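Local coordinates for PUM-HD domain-containing protein (PDB 7CGF) that binds RNA through the Pumilio-homology domain held in this chain, and probably recognises sites in mRNA 3' untranslated regions, at residues A[40-45]-A[78-83]; A[157-162]-A[195-200]; A[269-274]-A[310-315]. The protein carries 2 engineered substitutions. One frame throughout, in Å; residues are numbered along the deposited sequence.

Contact 1. Residues A[40-45]-A[78-83]; sequences FAKDQV and VDDIFG. With nucleotides of chain B.
Gln44 lies across one face of the Phe82 ring in a CH-pi contact, its CB 3.9 Å from the ring centroid and 20° off the normal. Ile81 CG2 covers the opposite face toward the rim, and Lys42 O meets the ring edge in plane, 3.4 Å from Phe82 CD2, so this half is closely packed. Gln44 has CG anti to the backbone N (chi1 167°) and a bend at chi2, which folds its amide past the ring and sets OE1 3.4 Å from Phe82 CE1. Gln44 NE2 goes on to donate a nearly straight bond of 2.9 Å to N3 of A8 of chain B.

The Lys42-Asp80 side is looser, and a water takes part in it. Asp80 OD1 lies 3.6 Å from Lys42 CE, while Lys42 NZ pairs with Glu76; the water donates to both Lys42 O and Asp80 OD1. Asp80 OD2 is gripped by two amides, Gly83 N at 2.8 Å on its anti lone pair and Phe82 N from above the carboxylate plane, capping the turn into helix 83-89. With a leucine in place of Asp80, both N-H groups would probably lose their acceptor and the water one of its two mates.

The contact joins consecutive Pumilio repeats, 32-68 and 69-104, and Gln44 carries it to the RNA base. It seats the break between helices 37-41 and 44-56 against the loop joining helices 74-78 and 83-89, while helix 14-20 packs on Asp43 and Val45.

Contact 2. Residues A[157-162]-A[195-200]; sequences RVVQKA and CRVVQR. Engineered in segment 157-162: Arg157 (natural residue His). With nucleotides of chain B.
Gln160 reaches from helix 157-162 to Arg196 and Arg200 of helix 195-200, two RNA-facing helices of successive Pumilio repeats in the curved alpha-helical solenoid. The short segments run parallel, with axes 9.3 Å apart and 1° between their directions, as expected of equivalent helices in a stack of repeats.

The Gln160 side chain bridges them atom by atom. CB skirts Arg200 CG. CG passes Arg196 O and Val197 CG2, and beyond it the chain stays extended (chi2 172°), which carries Gln160 CD to 3.5 Å from Arg196 CB. At the tip the amide divides its work: Gln160 NE2 rests 3.4 Å from Arg196 CB and bonds back to Cys156 O of its own helix, while its OE1 faces three donors. Arg200 NH1 donates to Gln160 OE1 at 2.8 Å from 27° out of the carbonyl plane, and Arg200 NE adds a weak bond. N2 of G5 of chain B donates to Gln160 OE1 at 2.8 Å. Protein and base thus share one buried acceptor, and the arginine, whose NH2 is salt-bridged to Glu203, holds the amide beside the guanine.

Arg196 spreads its guanidinium between two bases: C5 of A4 of chain B lies 3.3 Å above one face, toward the rim, and N9 of G5 lies over the other. The engineered Arg157 lies between G5 and A6 of chain B, both over the centre of its guanidinium. Gln199 meets A4 at its pairing edge, Gln199 NE2 donating to N1 of A4 at 2.9 Å. Behind this RNA-binding surface the helices close on apolar groups, the Val159 and Val197 side chains crossing at about a right angle, with Val159 CG1 3.8 Å from Val197 CG1.

Contact 3. Residues A[269-274]-A[310-315]; sequences VIEKCL and NYVVQK. With nucleotides of chain B.
Glu271 and Tyr311, on parallel helices of adjacent Pumilio repeats, meet one guanine from two directions, the carboxylate at its edge and the ring over its face. Glu271 OE2 accepts from both N1 (2.7 Å) and N2 (2.9 Å) of G2 of chain B, a forked grip on the Watson-Crick edge, as in other Pumilio repeats that read guanine with glutamate. Tyr311 lies flat against the same base, with C5 of G2 3.3 Å above the middle of its ring. One residue back, Asn310 pairs with U1 of chain B: Asn310 OD1 accepts from N3 of U1 in an almost straight bond of 2.8 Å (176°), and ND2 donates to O2.

The next shell steadies these groups. Lys315 lies across the Glu271 stem, and Lys315 CE comes to 3.4 Å from Glu271 OE1; Lys315 NZ, 4.2 Å from Glu271 OE1, is beyond a salt bridge and pairs with Glu275, though its charge may still favour the carboxylate. Asn310 ND2 is also bonded to Asp306 O, which helps fix the amide. Farther from the RNA, Leu274 slides past the Lys315 stem, and Ile270 CG2 packs 3.5 Å from Val312 CG1.

Overall arrangement
From the N terminus the three contacts follow one another in series along the Pumilio-homology domain; none nests in or crosses another. Contact 1 closes the chain between residues 45 and 78, joining repeats 32-68 and 69-104. Contact 2, near the chain's centre, closes that between 162 and 195 and ties repeat 141-176 to 177-215; contact 3 closes that between 274 and 310 and ties 252-287 to 294-331. The centre of contact 2 lies about 27 Å from the centres of both others, whereas contacts 1 and 3 are on opposite sides of the chain's centre, their centres about 49 Å apart. The RNA runs in reverse order: U1 and G2 lie at contact 3, A8 at contact 1.

Contact 1. Residues A[40-45]-A[78-83]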
loop_
_atom_site.group_PDB
_atom_site.type_symbol
_atom_site.label_atom_id
_atom_site.label_comp_id
_atom_site.label_asym_id
_atom_site.label_seq_id
_atom_site.Cartn_x
_atom_site.Cartn_y
_atom_site.Cartn_z
ATOM N N PHE A 40 33.439 9.710 -1.214
ATOM C CA PHE A 40 32.560 10.464 -2.097
ATOM C C PHE A 40 31.099 10.068 -1.887
ATOM O O PHE A 40 30.225 10.934 -1.772
ATOM C CB PHE A 40 32.960 10.242 -3.557
ATOM C CG PHE A 40 33.835 11.334 -4.124
ATOM C CD1 PHE A 40 35.199 11.333 -3.916
ATOM C CD2 PHE A 40 33.275 12.347 -4.884
ATOM C CE1 PHE A 40 35.999 12.340 -4.453
ATOM C CE2 PHE A 40 34.068 13.358 -5.424
ATOM C CZ PHE A 40 35.428 13.353 -5.198
ATOM N N ALA A 41 30.829 8.763 -1.820
ATOM C CA ALA A 41 29.446 8.288 -1.817
ATOM C C ALA A 41 28.734 8.622 -0.513
ATOM O O ALA A 41 27.500 8.773 -0.510
ATOM C CB ALA A 41 29.393 6.782 -2.079
ATOM N N LYS A 42 29.479 8.768 0.590
ATOM C CA LYS A 42 28.879 9.134 1.872
ATOM C C LYS A 42 28.786 10.637 2.088
ATOM O O LYS A 42 28.334 11.069 3.159
ATOM C CB LYS A 42 29.658 8.492 3.029
ATOM C CG LYS A 42 29.639 6.990 2.948
ATOM C CD LYS A 42 30.400 6.318 4.087
ATOM C CE LYS A 42 29.729 6.542 5.422
ATOM N NZ LYS A 42 30.520 5.895 6.513
ATOM N N ASP A 43 29.213 11.430 1.109
ATOM C CA ASP A 43 29.189 12.883 1.169
ATOM C C ASP A 43 28.044 13.414 0.319
ATOM O O ASP A 43 27.760 12.868 -0.750
ATOM C CB ASP A 43 30.519 13.443 0.663
ATOM C CG ASP A 43 30.598 14.939 0.773
ATOM O OD1 ASP A 43 30.920 15.425 1.882
ATOM O OD2 ASP A 43 30.354 15.621 -0.247
ATOM N N GLN A 44 27.383 14.467 0.807
ATOM C CA GLN A 44 26.220 15.018 0.105
ATOM C C GLN A 44 26.612 15.491 -1.292
ATOM O O GLN A 44 25.951 15.164 -2.290
ATOM C CB GLN A 44 25.624 16.155 0.943
ATOM C CG GLN A 44 24.606 17.050 0.262
ATOM C CD GLN A 44 23.293 16.367 0.127
ATOM O OE1 GLN A 44 22.343 16.657 0.858
ATOM N NE2 GLN A 44 23.225 15.415 -0.798
ATOM N N VAL A 45 27.723 16.223 -1.380
ATOM C CA VAL A 45 28.195 16.730 -2.664
ATOM C C VAL A 45 28.760 15.603 -3.514
ATOM O O VAL A 45 28.485 15.520 -4.717
ATOM C CB VAL A 45 29.245 17.832 -2.449
ATOM C CG1 VAL A 45 29.864 18.219 -3.787
ATOM C CG2 VAL A 45 28.618 19.014 -1.763
ATOM N N VAL A 78 24.917 0.824 1.851
ATOM C CA VAL A 78 23.494 0.583 1.588
ATOM C C VAL A 78 22.601 1.285 2.604
ATOM O O VAL A 78 21.506 1.730 2.249
ATOM C CB VAL A 78 23.141 -0.917 1.513
ATOM C CG1 VAL A 78 23.698 -1.527 0.235
ATOM C CG2 VAL A 78 23.602 -1.675 2.762
ATOM N N ASP A 79 23.016 1.369 3.872
ATOM C CA ASP A 79 22.224 2.117 4.849
ATOM C C ASP A 79 22.841 3.468 5.165
ATOM O O ASP A 79 22.754 3.946 6.307
ATOM C CB ASP A 79 22.003 1.324 6.139
ATOM C CG ASP A 79 20.779 1.819 6.909
ATOM O OD1 ASP A 79 19.788 2.150 6.236
ATOM O OD2 ASP A 79 20.801 1.908 8.166
ATOM N N ASP A 80 23.463 4.116 4.182
ATOM C CA ASP A 80 23.938 5.477 4.363
ATOM C C ASP A 80 22.993 6.466 3.693
ATOM O O ASP A 80 22.493 6.222 2.587
ATOM C CB ASP A 80 25.341 5.659 3.794
ATOM C CG ASP A 80 25.857 7.053 4.025
ATOM O OD1 ASP A 80 26.218 7.363 5.182
ATOM O OD2 ASP A 80 25.873 7.844 3.073
ATOM N N ILE A 81 22.801 7.604 4.365
ATOM C CA ILE A 81 21.848 8.638 3.955
ATOM C C ILE A 81 22.107 9.105 2.523
ATOM O O ILE A 81 21.164 9.421 1.788
ATOM C CB ILE A 81 21.900 9.811 4.957
ATOM C CG1 ILE A 81 20.893 10.907 4.573
ATOM C CG2 ILE A 81 23.334 10.378 5.071
ATOM C CD1 ILE A 81 20.806 12.035 5.599
ATOM N N PHE A 82 23.379 9.185 2.114
ATOM C CA PHE A 82 23.754 9.574 0.754
ATOM C C PHE A 82 24.269 8.420 -0.087
ATOM O O PHE A 82 24.060 8.423 -1.308
ATOM C CB PHE A 82 24.825 10.681 0.799
ATOM C CG PHE A 82 24.395 11.874 1.601
ATOM C CD1 PHE A 82 23.162 12.473 1.357
ATOM C CD2 PHE A 82 25.190 12.355 2.637
ATOM C CE1 PHE A 82 22.734 13.554 2.097
ATOM C CE2 PHE A 82 24.784 13.443 3.381
ATOM C CZ PHE A 82 23.560 14.044 3.134
ATOM N N GLY A 83 24.902 7.419 0.534
ATOM C CA GLY A 83 25.463 6.312 -0.212
ATOM C C GLY A 83 24.424 5.374 -0.789
ATOM O O GLY A 83 24.702 4.693 -1.787
ATOM P P A B 8 14.687 13.636 3.030
ATOM O OP1 A B 8 14.533 14.583 4.170
ATOM O OP2 A B 8 13.866 13.683 1.782
ATOM O "O5'" A B 8 16.182 13.762 2.525
ATOM C "C5'" A B 8 17.266 13.805 3.438
ATOM C "C4'" A B 8 18.452 14.477 2.801
ATOM O "O4'" A B 8 18.887 13.696 1.647
ATOM C "C3'" A B 8 18.184 15.890 2.280
ATOM O "O3'" A B 8 19.369 16.666 2.452
ATOM C "C2'" A B 8 17.965 15.654 0.791
ATOM O "O2'" A B 8 18.174 16.791 -0.026
ATOM C "C1'" A B 8 18.987 14.550 0.529
ATOM N N9 A B 8 18.766 13.768 -0.694
ATOM C C8 A B 8 17.577 13.308 -1.180
ATOM N N7 A B 8 17.694 12.652 -2.316
ATOM C C5 A B 8 19.070 12.667 -2.573
ATOM C C6 A B 8 19.859 12.149 -3.609
ATOM N N6 A B 8 19.398 11.450 -4.652
ATOM N N1 A B 8 21.194 12.365 -3.546
ATOM C C2 A B 8 21.706 13.057 -2.524
ATOM N N3 A B 8 21.059 13.584 -1.498
ATOM C C4 A B 8 19.736 13.356 -1.577
HETATM O O HOH W 1 27.178 9.832 5.408
#

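Contact 2. Residues A[157-162]-A[195-200]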
loop_
_atom_site.group_PDB
_atom_site.type_symbol
_atom_site.label_atom_id
_atom_site.label_comp_id
_atom_site.label_asym_id
_atom_site.label_seq_id
_atom_site.Cartn_x
_atom_site.Cartn_y
_atom_site.Cartn_z
ATOM N N ARG A 157 7.487 -2.320 3.305
ATOM C CA ARG A 157 7.589 -1.778 1.958
ATOM C C ARG A 157 8.376 -2.714 1.049
ATOM O O ARG A 157 8.075 -2.819 -0.146
ATOM C CB ARG A 157 8.253 -0.399 2.004
ATOM C CG ARG A 157 7.585 0.597 2.976
ATOM C CD ARG A 157 6.082 0.694 2.712
ATOM N NE ARG A 157 5.734 1.410 1.483
ATOM C CZ ARG A 157 5.591 2.730 1.440
ATOM N NH1 ARG A 157 5.800 3.436 2.543
ATOM N NH2 ARG A 157 5.255 3.343 0.312
ATOM N N VAL A 158 9.369 -3.402 1.609
ATOM C CA VAL A 158 10.070 -4.454 0.880
ATOM C C VAL A 158 9.103 -5.584 0.544
ATOM O O VAL A 158 9.113 -6.119 -0.574
ATOM C CB VAL A 158 11.268 -4.969 1.701
ATOM C CG1 VAL A 158 11.968 -6.110 0.967
ATOM C CG2 VAL A 158 12.239 -3.818 2.027
ATOM N N VAL A 159 8.266 -5.980 1.515
ATOM C CA VAL A 159 7.293 -7.054 1.275
ATOM C C VAL A 159 6.261 -6.621 0.242
ATOM O O VAL A 159 5.867 -7.408 -0.630
ATOM C CB VAL A 159 6.627 -7.480 2.595
ATOM C CG1 VAL A 159 5.460 -8.476 2.340
ATOM C CG2 VAL A 159 7.646 -8.110 3.502
ATOM N N GLN A 160 5.780 -5.380 0.333
ATOM C CA GLN A 160 4.799 -4.932 -0.655
ATOM C C GLN A 160 5.402 -4.908 -2.053
ATOM O O GLN A 160 4.741 -5.296 -3.024
ATOM C CB GLN A 160 4.261 -3.557 -0.292
ATOM C CG GLN A 160 3.290 -3.601 0.880
ATOM C CD GLN A 160 2.927 -2.207 1.335
ATOM O OE1 GLN A 160 2.193 -1.491 0.651
ATOM N NE2 GLN A 160 3.452 -1.808 2.494
ATOM N N LYS A 161 6.649 -4.443 -2.180
ATOM C CA LYS A 161 7.295 -4.448 -3.488
ATOM C C LYS A 161 7.413 -5.865 -4.028
ATOM O O LYS A 161 7.200 -6.102 -5.224
ATOM C CB LYS A 161 8.679 -3.792 -3.402
ATOM C CG LYS A 161 9.375 -3.601 -4.757
ATOM C CD LYS A 161 8.579 -2.666 -5.661
ATOM C CE LYS A 161 8.939 -1.204 -5.450
ATOM N NZ LYS A 161 8.209 -0.324 -6.415
ATOM N N ALA A 162 7.751 -6.827 -3.161
ATOM C CA ALA A 162 7.827 -8.219 -3.603
ATOM C C ALA A 162 6.488 -8.693 -4.160
ATOM O O ALA A 162 6.431 -9.346 -5.214
ATOM C CB ALA A 162 8.263 -9.115 -2.446
ATOM N N CYS A 195 -1.351 -3.952 7.481
ATOM C CA CYS A 195 -2.592 -3.860 6.716
ATOM C C CYS A 195 -2.310 -3.594 5.247
ATOM O O CYS A 195 -3.085 -4.016 4.384
ATOM C CB CYS A 195 -3.508 -2.778 7.286
ATOM S SG CYS A 195 -2.875 -1.083 7.041
ATOM N N ARG A 196 -1.185 -2.935 4.950
ATOM C CA ARG A 196 -0.814 -2.643 3.576
ATOM C C ARG A 196 -0.320 -3.894 2.876
ATOM O O ARG A 196 -0.526 -4.065 1.671
ATOM C CB ARG A 196 0.274 -1.563 3.563
ATOM C CG ARG A 196 -0.136 -0.264 4.266
ATOM C CD ARG A 196 -1.014 0.622 3.373
ATOM N NE ARG A 196 -1.149 1.954 3.971
ATOM C CZ ARG A 196 -1.528 3.047 3.313
ATOM N NH1 ARG A 196 -1.798 2.993 2.022
ATOM N NH2 ARG A 196 -1.612 4.208 3.955
ATOM N N VAL A 197 0.354 -4.765 3.620
ATOM C CA VAL A 197 0.746 -6.063 3.081
ATOM C C VAL A 197 -0.488 -6.876 2.716
ATOM O O VAL A 197 -0.558 -7.463 1.634
ATOM C CB VAL A 197 1.636 -6.807 4.085
ATOM C CG1 VAL A 197 1.884 -8.245 3.598
ATOM C CG2 VAL A 197 2.962 -6.075 4.226
ATOM N N VAL A 198 -1.481 -6.911 3.605
ATOM C CA VAL A 198 -2.707 -7.654 3.302
ATOM C C VAL A 198 -3.387 -7.077 2.068
ATOM O O VAL A 198 -3.828 -7.818 1.178
ATOM C CB VAL A 198 -3.654 -7.658 4.512
ATOM C CG1 VAL A 198 -4.989 -8.380 4.160
ATOM C CG2 VAL A 198 -2.996 -8.291 5.728
ATOM N N GLN A 199 -3.476 -5.744 1.983
ATOM C CA GLN A 199 -4.096 -5.137 0.811
ATOM C C GLN A 199 -3.350 -5.496 -0.469
ATOM O O GLN A 199 -3.980 -5.787 -1.497
ATOM C CB GLN A 199 -4.170 -3.623 0.979
ATOM C CG GLN A 199 -5.171 -3.238 2.047
ATOM C CD GLN A 199 -5.099 -1.774 2.395
ATOM O OE1 GLN A 199 -5.425 -0.918 1.571
ATOM N NE2 GLN A 199 -4.651 -1.470 3.621
ATOM N N ARG A 200 -2.014 -5.455 -0.436
ATOM C CA ARG A 200 -1.235 -5.773 -1.628
ATOM C C ARG A 200 -1.457 -7.222 -2.052
ATOM O O ARG A 200 -1.596 -7.518 -3.249
ATOM C CB ARG A 200 0.248 -5.479 -1.368
ATOM C CG ARG A 200 1.027 -4.918 -2.555
ATOM C CD ARG A 200 0.505 -3.569 -3.047
ATOM N NE ARG A 200 0.558 -2.550 -2.002
ATOM C CZ ARG A 200 -0.504 -1.917 -1.497
ATOM N NH1 ARG A 200 -0.351 -1.012 -0.534
ATOM N NH2 ARG A 200 -1.716 -2.163 -1.956
ATOM P P G B 5 -0.336 8.078 6.991
ATOM O OP1 G B 5 0.583 8.802 7.900
ATOM O OP2 G B 5 -0.819 8.744 5.755
ATOM O "O5'" G B 5 0.357 6.716 6.537
ATOM C "C5'" G B 5 0.746 5.730 7.484
ATOM C "C4'" G B 5 1.588 4.646 6.850
ATOM O "O4'" G B 5 0.913 4.107 5.688
ATOM C "C3'" G B 5 2.945 5.081 6.327
ATOM O "O3'" G B 5 3.908 5.121 7.358
ATOM C "C2'" G B 5 3.252 4.040 5.254
ATOM O "O2'" G B 5 3.773 2.854 5.833
ATOM C "C1'" G B 5 1.858 3.733 4.710
ATOM N N9 G B 5 1.559 4.469 3.470
ATOM C C8 G B 5 1.172 5.782 3.349
ATOM N N7 G B 5 0.960 6.137 2.111
ATOM C C5 G B 5 1.231 4.987 1.379
ATOM C C6 G B 5 1.174 4.754 -0.015
ATOM O O6 G B 5 0.875 5.542 -0.925
ATOM N N1 G B 5 1.519 3.442 -0.322
ATOM C C2 G B 5 1.866 2.467 0.580
ATOM N N2 G B 5 2.162 1.272 0.043
ATOM N N3 G B 5 1.933 2.665 1.892
ATOM C C4 G B 5 1.602 3.944 2.207
ATOM P P A B 4 -6.243 10.345 7.151
ATOM O OP1 A B 4 -5.467 11.338 7.930
ATOM O OP2 A B 4 -6.671 10.657 5.770
ATOM O "O5'" A B 4 -5.385 9.014 7.116
ATOM C "C5'" A B 4 -4.594 8.672 8.237
ATOM C "C4'" A B 4 -4.012 7.292 8.126
ATOM O "O4'" A B 4 -4.952 6.384 7.508
ATOM C "C3'" A B 4 -2.767 7.120 7.277
ATOM O "O3'" A B 4 -1.591 7.616 7.888
ATOM C "C2'" A B 4 -2.744 5.613 7.080
ATOM O "O2'" A B 4 -2.260 4.977 8.252
ATOM C "C1'" A B 4 -4.237 5.300 6.957
ATOM N N9 A B 4 -4.638 5.029 5.565
ATOM C C8 A B 4 -5.022 5.776 4.478
ATOM N N7 A B 4 -5.271 5.024 3.412
ATOM C C5 A B 4 -5.011 3.714 3.841
ATOM C C6 A B 4 -5.059 2.425 3.270
ATOM N N6 A B 4 -5.405 2.127 2.016
ATOM N N1 A B 4 -4.730 1.383 4.055
ATOM C C2 A B 4 -4.376 1.568 5.307
ATOM N N3 A B 4 -4.288 2.722 5.959
ATOM C C4 A B 4 -4.620 3.737 5.157
ATOM P P A B 6 5.062 6.234 7.367
ATOM O OP1 A B 6 5.674 6.103 8.708
ATOM O OP2 A B 6 4.573 7.528 6.842
ATOM O "O5'" A B 6 6.121 5.688 6.305
ATOM C "C5'" A B 6 7.022 6.585 5.668
ATOM C "C4'" A B 6 8.463 6.232 5.949
ATOM O "O4'" A B 6 8.714 4.854 5.594
ATOM C "C3'" A B 6 9.474 7.030 5.148
ATOM O "O3'" A B 6 9.771 8.248 5.797
ATOM C "C2'" A B 6 10.679 6.095 5.040
ATOM O "O2'" A B 6 11.512 6.222 6.187
ATOM C "C1'" A B 6 10.016 4.713 5.059
ATOM N N9 A B 6 9.895 4.084 3.723
ATOM C C8 A B 6 10.465 2.883 3.352
ATOM N N7 A B 6 10.198 2.535 2.100
ATOM C C5 A B 6 9.406 3.582 1.629
ATOM C C6 A B 6 8.795 3.831 0.381
ATOM N N6 A B 6 8.879 2.994 -0.660
ATOM N N1 A B 6 8.081 4.964 0.226
ATOM C C2 A B 6 7.979 5.811 1.260
ATOM N N3 A B 6 8.503 5.693 2.477
ATOM C C4 A B 6 9.205 4.542 2.615
#

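Contact 3. Residues A[269-274]-A[310-315]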
loop_
_atom_site.group_PDB
_atom_site.type_symbol
_atom_site.label_atom_id
_atom_site.label_comp_id
_atom_site.label_asym_id
_atom_site.label_seq_id
_atom_site.Cartn_x
_atom_site.Cartn_y
_atom_site.Cartn_z
ATOM N N VAL A 269 -16.983 1.259 4.811
ATOM C CA VAL A 269 -17.214 -0.050 4.205
ATOM C C VAL A 269 -18.552 -0.072 3.469
ATOM O O VAL A 269 -18.648 -0.597 2.354
ATOM C CB VAL A 269 -17.116 -1.144 5.285
ATOM C CG1 VAL A 269 -17.592 -2.513 4.758
ATOM C CG2 VAL A 269 -15.692 -1.222 5.816
ATOM N N ILE A 270 -19.594 0.532 4.051
ATOM C CA ILE A 270 -20.877 0.584 3.345
ATOM C C ILE A 270 -20.737 1.386 2.063
ATOM O O ILE A 270 -21.281 1.013 1.021
ATOM C CB ILE A 270 -21.992 1.169 4.229
ATOM C CG1 ILE A 270 -22.067 0.459 5.559
ATOM C CG2 ILE A 270 -23.347 1.066 3.505
ATOM C CD1 ILE A 270 -23.157 1.009 6.444
ATOM N N GLU A 271 -20.013 2.509 2.116
ATOM C CA GLU A 271 -19.816 3.300 0.911
ATOM C C GLU A 271 -19.143 2.479 -0.177
ATOM O O GLU A 271 -19.520 2.563 -1.351
ATOM C CB GLU A 271 -19.000 4.552 1.227
ATOM C CG GLU A 271 -19.753 5.516 2.119
ATOM C CD GLU A 271 -19.084 6.881 2.197
ATOM O OE1 GLU A 271 -18.484 7.316 1.189
ATOM O OE2 GLU A 271 -19.155 7.512 3.271
ATOM N N LYS A 272 -18.160 1.659 0.203
ATOM C CA LYS A 272 -17.467 0.843 -0.783
ATOM C C LYS A 272 -18.413 -0.166 -1.413
ATOM O O LYS A 272 -18.328 -0.438 -2.620
ATOM C CB LYS A 272 -16.276 0.135 -0.133
ATOM C CG LYS A 272 -15.382 -0.608 -1.109
ATOM C CD LYS A 272 -14.553 0.349 -1.948
ATOM C CE LYS A 272 -13.645 -0.429 -2.899
ATOM N NZ LYS A 272 -12.827 0.463 -3.761
ATOM N N CYS A 273 -19.296 -0.756 -0.607
ATOM C CA CYS A 273 -20.317 -1.656 -1.149
ATOM C C CYS A 273 -21.172 -0.961 -2.197
ATOM O O CYS A 273 -21.544 -1.565 -3.214
ATOM C CB CYS A 273 -21.217 -2.177 -0.036
ATOM S SG CYS A 273 -20.433 -3.339 1.103
ATOM N N LEU A 274 -21.523 0.299 -1.948
ATOM C CA LEU A 274 -22.402 1.009 -2.874
ATOM C C LEU A 274 -21.676 1.397 -4.155
ATOM O O LEU A 274 -22.292 1.436 -5.226
ATOM C CB LEU A 274 -22.984 2.241 -2.185
ATOM C CG LEU A 274 -23.964 1.952 -1.050
ATOM C CD1 LEU A 274 -24.095 3.174 -0.158
ATOM C CD2 LEU A 274 -25.343 1.518 -1.569
ATOM N N ASN A 310 -24.867 10.009 7.778
ATOM C CA ASN A 310 -25.384 10.951 6.793
ATOM C C ASN A 310 -24.583 10.894 5.501
ATOM O O ASN A 310 -25.147 11.050 4.413
ATOM C CB ASN A 310 -25.428 12.385 7.371
ATOM C CG ASN A 310 -24.073 13.094 7.359
ATOM O OD1 ASN A 310 -23.705 13.744 6.376
ATOM N ND2 ASN A 310 -23.356 13.008 8.469
ATOM N N TYR A 311 -23.278 10.620 5.589
ATOM C CA TYR A 311 -22.503 10.434 4.374
ATOM C C TYR A 311 -22.891 9.150 3.659
ATOM O O TYR A 311 -22.836 9.090 2.426
ATOM C CB TYR A 311 -21.006 10.412 4.686
ATOM C CG TYR A 311 -20.456 11.722 5.180
ATOM C CD1 TYR A 311 -20.151 12.752 4.289
ATOM C CD2 TYR A 311 -20.228 11.924 6.532
ATOM C CE1 TYR A 311 -19.624 13.955 4.744
ATOM C CE2 TYR A 311 -19.701 13.127 6.996
ATOM C CZ TYR A 311 -19.408 14.132 6.097
ATOM O OH TYR A 311 -18.882 15.313 6.581
ATOM N N VAL A 312 -23.243 8.109 4.412
ATOM C CA VAL A 312 -23.657 6.864 3.773
ATOM C C VAL A 312 -24.948 7.082 3.008
ATOM O O VAL A 312 -25.121 6.567 1.899
ATOM C CB VAL A 312 -23.803 5.734 4.804
ATOM C CG1 VAL A 312 -24.215 4.429 4.103
ATOM C CG2 VAL A 312 -22.504 5.555 5.588
ATOM N N VAL A 313 -25.867 7.870 3.576
ATOM C CA VAL A 313 -27.127 8.139 2.877
ATOM C C VAL A 313 -26.864 8.937 1.607
ATOM O O VAL A 313 -27.412 8.639 0.539
ATOM C CB VAL A 313 -28.124 8.850 3.814
ATOM C CG1 VAL A 313 -29.394 9.261 3.044
ATOM C CG2 VAL A 313 -28.488 7.959 4.979
ATOM N N GLN A 314 -25.996 9.947 1.689
ATOM C CA GLN A 314 -25.631 10.691 0.493
ATOM C C GLN A 314 -25.045 9.771 -0.574
ATOM O O GLN A 314 -25.386 9.877 -1.755
ATOM C CB GLN A 314 -24.643 11.801 0.861
ATOM C CG GLN A 314 -24.158 12.615 -0.323
ATOM C CD GLN A 314 -25.207 13.597 -0.802
ATOM O OE1 GLN A 314 -25.965 14.145 -0.000
ATOM N NE2 GLN A 314 -25.259 13.825 -2.110
ATOM N N LYS A 315 -24.158 8.856 -0.177
ATOM C CA LYS A 315 -23.575 7.935 -1.148
ATOM C C LYS A 315 -24.641 7.043 -1.784
ATOM O O LYS A 315 -24.569 6.736 -2.976
ATOM C CB LYS A 315 -22.499 7.091 -0.464
ATOM C CG LYS A 315 -21.744 6.140 -1.390
ATOM C CD LYS A 315 -20.946 6.867 -2.470
ATOM C CE LYS A 315 -19.835 7.732 -1.887
ATOM N NZ LYS A 315 -18.875 8.116 -2.953
ATOM P P G B 2 -15.278 16.912 8.842
ATOM O OP1 G B 2 -13.995 17.340 9.449
ATOM O OP2 G B 2 -15.507 17.201 7.417
ATOM O "O5'" G B 2 -15.338 15.329 9.051
ATOM C "C5'" G B 2 -15.445 14.776 10.351
ATOM C "C4'" G B 2 -15.376 13.271 10.301
ATOM O "O4'" G B 2 -16.520 12.758 9.574
ATOM C "C3'" G B 2 -14.182 12.700 9.557
ATOM O "O3'" G B 2 -13.021 12.690 10.366
ATOM C "C2'" G B 2 -14.683 11.314 9.140
ATOM O "O2'" G B 2 -14.639 10.401 10.226
ATOM C "C1'" G B 2 -16.153 11.606 8.838
ATOM N N9 G B 2 -16.382 11.843 7.401
ATOM C C8 G B 2 -16.132 12.964 6.640
ATOM N N7 G B 2 -16.442 12.818 5.378
ATOM C C5 G B 2 -16.923 11.515 5.292
ATOM C C6 G B 2 -17.414 10.775 4.185
ATOM O O6 G B 2 -17.537 11.122 3.006
ATOM N N1 G B 2 -17.803 9.487 4.565
ATOM C C2 G B 2 -17.735 8.993 5.838
ATOM N N2 G B 2 -18.145 7.723 5.992
ATOM N N3 G B 2 -17.260 9.668 6.882
ATOM C C4 G B 2 -16.890 10.913 6.527
ATOM P P U B 1 -19.499 21.458 7.426
ATOM O OP1 U B 1 -20.715 21.346 8.279
ATOM O OP2 U B 1 -19.672 21.443 5.942
ATOM O "O5'" U B 1 -18.438 20.342 7.875
ATOM C "C5'" U B 1 -17.959 20.276 9.214
ATOM C "C4'" U B 1 -18.359 18.991 9.898
ATOM O "O4'" U B 1 -19.793 18.791 9.765
ATOM C "C3'" U B 1 -17.749 17.712 9.334
ATOM O "O3'" U B 1 -16.435 17.466 9.813
ATOM C "C2'" U B 1 -18.765 16.650 9.740
ATOM O "O2'" U B 1 -18.622 16.271 11.100
ATOM C "C1'" U B 1 -20.081 17.419 9.602
ATOM N N1 U B 1 -20.675 17.215 8.265
ATOM C C2 U B 1 -21.462 16.090 8.097
ATOM O O2 U B 1 -21.695 15.298 8.993
ATOM N N3 U B 1 -21.962 15.937 6.833
ATOM C C4 U B 1 -21.759 16.765 5.760
ATOM O O4 U B 1 -22.281 16.481 4.697
ATOM C C5 U B 1 -20.923 17.902 6.001
ATOM C C6 U B 1 -20.424 18.072 7.223
#